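Local coordinates for 5,10-methylenetetrahydromethanopterin reductase (PDB 1EZW), which catalyses the reversible, coenzyme F420-dependent reduction of methylene-tetrahydromethanopterin to methyl-tetrahydromethanopterin in methanogenesis from carbon dioxide, at residues 182-194 against 204-216. Sequence-based numbering, arbitrary orientation.
Sequences MLKTAGEIANGVL and EVAVPKIEEGAKE
Ala206 opens the contact on helix 204-216: its CB meets CD1 of Leu183 at 3.7 Å, while the other branch of that leucine, CD2, runs on to Ile210. At Lys209 the backbone takes over, its carbonyl O receiving the CA-H of Lys184. The side chain of Ile210 packs against two elements at once. With CG1 anti to its own carbonyl carbon, it lays CG1 3.7 Å from Leu183 CD2 and carries CD1 on to meet Val193 CG2 tip to tip at 4.0 Å, joining helix 182-189 and strand 192-194. Ile210 O receives the CA-H of Gly187, with CA 3.4 Å away and a nearly straight 165° at H. Glu212 OE2 lies a tight 3.0 Å from Lys184 CE, while Glu212 OE1 makes a weak salt bridge to Lys209 NZ. Gly213 completes the reciprocal backbone pattern, its CA 3.4 Å from Lys184 O, and Ala214 CA follows against Gly187 O. Two glycines facing each other permit an axis separation of 6.4 Å at a crossing of -44°. Lys184 settles as a knob among Lys209, Glu212, Gly213 and Glu216, and the bend at chi4 (-53°) turns NZ to Glu216 OE1 in a salt bridge, NZ standing above the carboxylate plane; the modelled 2.5 Å between NZ and OE1 is doubtfully short. The two helices precede and follow strand 192-196 of the TIM barrel, helix 200-216 then leading on to strand 225-229. Close approach thus rests on CA-H...O contacts that the facing glycines allow, with charge pairing added at exposed Glu216.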
loop_
_atom_site.group_PDB
_atom_site.type_symbol
_atom_site.label_atom_id
_atom_site.label_comp_id
_atom_site.label_asym_id
_atom_site.label_seq_id
_atom_site.Cartn_x
_atom_site.Cartn_y
_atom_site.Cartn_z
ATOM N N MET A 182 -19.322 -33.183 7.493
ATOM C CA MET A 182 -18.952 -31.777 7.352
ATOM C C MET A 182 -20.047 -30.960 6.689
ATOM O O MET A 182 -20.285 -29.807 7.050
ATOM C CB MET A 182 -17.649 -31.661 6.557
ATOM C CG MET A 182 -16.458 -32.120 7.343
ATOM S SD MET A 182 -16.172 -31.054 8.799
ATOM C CE MET A 182 -14.824 -31.826 9.424
ATOM N N LEU A 183 -20.729 -31.538 5.706
ATOM C CA LEU A 183 -21.808 -30.815 5.037
ATOM C C LEU A 183 -22.933 -30.513 5.997
ATOM O O LEU A 183 -23.482 -29.425 5.997
ATOM C CB LEU A 183 -22.356 -31.619 3.845
ATOM C CG LEU A 183 -21.456 -31.718 2.598
ATOM C CD1 LEU A 183 -22.011 -32.816 1.669
ATOM C CD2 LEU A 183 -21.441 -30.355 1.850
ATOM N N LYS A 184 -23.296 -31.495 6.820
ATOM C CA LYS A 184 -24.370 -31.261 7.772
ATOM C C LYS A 184 -23.959 -30.204 8.832
ATOM O O LYS A 184 -24.727 -29.308 9.189
ATOM C CB LYS A 184 -24.723 -32.600 8.432
ATOM C CG LYS A 184 -26.015 -32.573 9.163
ATOM C CD LYS A 184 -26.340 -33.992 9.682
ATOM C CE LYS A 184 -27.695 -34.000 10.375
ATOM N NZ LYS A 184 -27.706 -32.942 11.412
ATOM N N THR A 185 -22.724 -30.307 9.308
ATOM C CA THR A 185 -22.225 -29.345 10.298
ATOM C C THR A 185 -22.233 -27.919 9.721
ATOM O O THR A 185 -22.579 -26.956 10.396
ATOM C CB THR A 185 -20.783 -29.721 10.715
ATOM O OG1 THR A 185 -20.803 -31.053 11.266
ATOM C CG2 THR A 185 -20.223 -28.723 11.779
ATOM N N ALA A 186 -21.834 -27.796 8.461
ATOM C CA ALA A 186 -21.796 -26.487 7.822
ATOM C C ALA A 186 -23.220 -25.919 7.709
ATOM O O ALA A 186 -23.448 -24.750 7.937
ATOM C CB ALA A 186 -21.114 -26.612 6.433
ATOM N N GLY A 187 -24.209 -26.768 7.395
ATOM C CA GLY A 187 -25.564 -26.236 7.306
ATOM C C GLY A 187 -26.047 -25.778 8.667
ATOM O O GLY A 187 -26.859 -24.858 8.808
ATOM N N GLU A 188 -25.509 -26.373 9.708
ATOM C CA GLU A 188 -25.933 -25.996 11.037
ATOM C C GLU A 188 -25.254 -24.742 11.577
ATOM O O GLU A 188 -25.905 -23.900 12.194
ATOM C CB GLU A 188 -25.682 -27.148 12.028
ATOM C CG GLU A 188 -25.980 -26.754 13.467
ATOM C CD GLU A 188 -25.594 -27.830 14.483
ATOM O OE1 GLU A 188 -25.324 -27.430 15.648
ATOM O OE2 GLU A 188 -25.566 -29.042 14.137
ATOM N N ILE A 189 -23.958 -24.586 11.297
ATOM C CA ILE A 189 -23.239 -23.485 11.914
ATOM C C ILE A 189 -22.587 -22.456 10.991
ATOM O O ILE A 189 -22.075 -21.449 11.479
ATOM C CB ILE A 189 -22.082 -24.012 12.827
ATOM C CG1 ILE A 189 -20.919 -24.516 11.956
ATOM C CG2 ILE A 189 -22.589 -25.200 13.736
ATOM C CD1 ILE A 189 -19.660 -24.964 12.698
ATOM N N ALA A 190 -22.639 -22.688 9.689
ATOM C CA ALA A 190 -21.948 -21.742 8.800
ATOM C C ALA A 190 -22.804 -20.790 7.989
ATOM O O ALA A 190 -23.974 -21.073 7.687
ATOM C CB ALA A 190 -21.040 -22.546 7.859
ATOM N N ASN A 191 -22.221 -19.647 7.600
ATOM C CA ASN A 191 -22.922 -18.724 6.703
ATOM C C ASN A 191 -22.803 -19.223 5.263
ATOM O O ASN A 191 -23.549 -18.808 4.402
ATOM C CB ASN A 191 -22.265 -17.346 6.761
ATOM C CG ASN A 191 -22.515 -16.678 8.069
ATOM O OD1 ASN A 191 -23.680 -16.399 8.411
ATOM N ND2 ASN A 191 -21.472 -16.428 8.824
ATOM N N GLY A 192 -21.821 -20.077 5.027
ATOM C CA GLY A 192 -21.618 -20.628 3.701
ATOM C C GLY A 192 -20.814 -21.907 3.712
ATOM O O GLY A 192 -20.183 -22.257 4.714
ATOM N N VAL A 193 -20.822 -22.609 2.583
ATOM C CA VAL A 193 -20.115 -23.856 2.460
ATOM C C VAL A 193 -19.260 -23.843 1.200
ATOM O O VAL A 193 -19.733 -23.500 0.123
ATOM C CB VAL A 193 -21.128 -25.045 2.372
ATOM C CG1 VAL A 193 -20.376 -26.388 2.544
ATOM C CG2 VAL A 193 -22.228 -24.868 3.407
ATOM N N LEU A 194 -17.992 -24.204 1.335
ATOM C CA LEU A 194 -17.085 -24.265 0.196
ATOM C C LEU A 194 -16.946 -25.722 -0.178
ATOM O O LEU A 194 -16.344 -26.534 0.549
ATOM C CB LEU A 194 -15.711 -23.677 0.592
ATOM C CG LEU A 194 -15.806 -22.208 1.019
ATOM C CD1 LEU A 194 -14.494 -21.759 1.703
ATOM C CD2 LEU A 194 -16.087 -21.350 -0.194
ATOM N N GLU A 204 -26.269 -32.001 -6.196
ATOM C CA GLU A 204 -27.553 -32.669 -5.967
ATOM C C GLU A 204 -27.388 -33.593 -4.762
ATOM O O GLU A 204 -28.343 -33.882 -4.054
ATOM C CB GLU A 204 -27.964 -33.439 -7.232
ATOM C CG GLU A 204 -28.333 -32.448 -8.335
ATOM C CD GLU A 204 -28.489 -33.075 -9.713
ATOM O OE1 GLU A 204 -28.015 -34.205 -9.921
ATOM O OE2 GLU A 204 -29.060 -32.401 -10.606
ATOM N N VAL A 205 -26.161 -34.039 -4.530
ATOM C CA VAL A 205 -25.839 -34.900 -3.408
ATOM C C VAL A 205 -25.550 -34.041 -2.173
ATOM O O VAL A 205 -26.077 -34.276 -1.087
ATOM C CB VAL A 205 -24.582 -35.742 -3.710
ATOM C CG1 VAL A 205 -24.032 -36.370 -2.424
ATOM C CG2 VAL A 205 -24.923 -36.833 -4.748
ATOM N N ALA A 206 -24.742 -33.003 -2.351
ATOM C CA ALA A 206 -24.359 -32.179 -1.211
ATOM C C ALA A 206 -25.392 -31.264 -0.605
ATOM O O ALA A 206 -25.456 -31.150 0.635
ATOM C CB ALA A 206 -23.080 -31.344 -1.566
ATOM N N VAL A 207 -26.197 -30.594 -1.432
ATOM C CA VAL A 207 -27.147 -29.633 -0.917
ATOM C C VAL A 207 -28.172 -30.196 0.058
ATOM O O VAL A 207 -28.462 -29.556 1.067
ATOM C CB VAL A 207 -27.791 -28.805 -2.067
ATOM C CG1 VAL A 207 -28.864 -27.883 -1.563
ATOM C CG2 VAL A 207 -26.675 -27.931 -2.714
ATOM N N PRO A 208 -28.775 -31.364 -0.246
ATOM C CA PRO A 208 -29.745 -31.912 0.718
ATOM C C PRO A 208 -29.121 -32.129 2.116
ATOM O O PRO A 208 -29.804 -31.993 3.133
ATOM C CB PRO A 208 -30.170 -33.233 0.054
ATOM C CG PRO A 208 -30.114 -32.858 -1.419
ATOM C CD PRO A 208 -28.720 -32.198 -1.453
ATOM N N LYS A 209 -27.842 -32.476 2.164
ATOM C CA LYS A 209 -27.200 -32.678 3.450
ATOM C C LYS A 209 -26.930 -31.370 4.169
ATOM O O LYS A 209 -27.032 -31.300 5.393
ATOM C CB LYS A 209 -25.943 -33.523 3.294
ATOM C CG LYS A 209 -26.270 -35.012 3.406
ATOM C CD LYS A 209 -26.823 -35.314 4.813
ATOM C CE LYS A 209 -27.130 -36.804 5.039
ATOM N NZ LYS A 209 -28.187 -37.300 4.123
ATOM N N ILE A 210 -26.580 -30.328 3.410
ATOM C CA ILE A 210 -26.399 -29.019 4.005
ATOM C C ILE A 210 -27.782 -28.605 4.538
ATOM O O ILE A 210 -27.928 -28.114 5.654
ATOM C CB ILE A 210 -25.928 -27.972 2.924
ATOM C CG1 ILE A 210 -24.528 -28.382 2.440
ATOM C CG2 ILE A 210 -26.060 -26.539 3.487
ATOM C CD1 ILE A 210 -24.062 -27.588 1.175
ATOM N N GLU A 211 -28.822 -28.846 3.736
ATOM C CA GLU A 211 -30.159 -28.442 4.148
ATOM C C GLU A 211 -30.600 -29.173 5.412
ATOM O O GLU A 211 -31.268 -28.581 6.247
ATOM C CB GLU A 211 -31.178 -28.682 3.019
ATOM C CG GLU A 211 -32.567 -28.160 3.406
ATOM C CD GLU A 211 -33.531 -28.094 2.244
ATOM O OE1 GLU A 211 -33.441 -28.961 1.347
ATOM O OE2 GLU A 211 -34.398 -27.180 2.245
ATOM N N GLU A 212 -30.215 -30.429 5.557
ATOM C CA GLU A 212 -30.575 -31.211 6.749
ATOM C C GLU A 212 -29.993 -30.563 8.013
ATOM O O GLU A 212 -30.662 -30.434 9.046
ATOM C CB GLU A 212 -30.033 -32.612 6.594
ATOM C CG GLU A 212 -30.476 -33.584 7.660
ATOM C CD GLU A 212 -29.865 -34.931 7.378
ATOM O OE1 GLU A 212 -30.040 -35.432 6.248
ATOM O OE2 GLU A 212 -29.196 -35.485 8.255
ATOM N N GLY A 213 -28.738 -30.119 7.927
ATOM C CA GLY A 213 -28.147 -29.457 9.071
ATOM C C GLY A 213 -28.801 -28.120 9.356
ATOM O O GLY A 213 -28.982 -27.731 10.514
ATOM N N ALA A 214 -29.129 -27.373 8.301
ATOM C CA ALA A 214 -29.763 -26.086 8.470
ATOM C C ALA A 214 -31.092 -26.246 9.232
ATOM O O ALA A 214 -31.361 -25.509 10.175
ATOM C CB ALA A 214 -29.998 -25.419 7.115
ATOM N N LYS A 215 -31.889 -27.231 8.821
ATOM C CA LYS A 215 -33.187 -27.480 9.468
ATOM C C LYS A 215 -33.036 -27.798 10.933
ATOM O O LYS A 215 -33.822 -27.323 11.760
ATOM C CB LYS A 215 -33.929 -28.609 8.739
ATOM C CG LYS A 215 -34.408 -28.210 7.345
ATOM C CD LYS A 215 -35.261 -29.305 6.685
ATOM C CE LYS A 215 -35.756 -28.870 5.295
ATOM N NZ LYS A 215 -36.614 -27.630 5.349
ATOM N N GLU A 216 -32.025 -28.586 11.275
ATOM C CA GLU A 216 -31.793 -28.902 12.675
ATOM C C GLU A 216 -31.404 -27.669 13.489
ATOM O O GLU A 216 -31.547 -27.651 14.717
ATOM C CB GLU A 216 -30.749 -30.013 12.801
ATOM C CG GLU A 216 -31.342 -31.362 12.407
ATOM C CD GLU A 216 -30.361 -32.517 12.517
ATOM O OE1 GLU A 216 -29.347 -32.370 13.233
ATOM O OE2 GLU A 216 -30.624 -33.579 11.904
#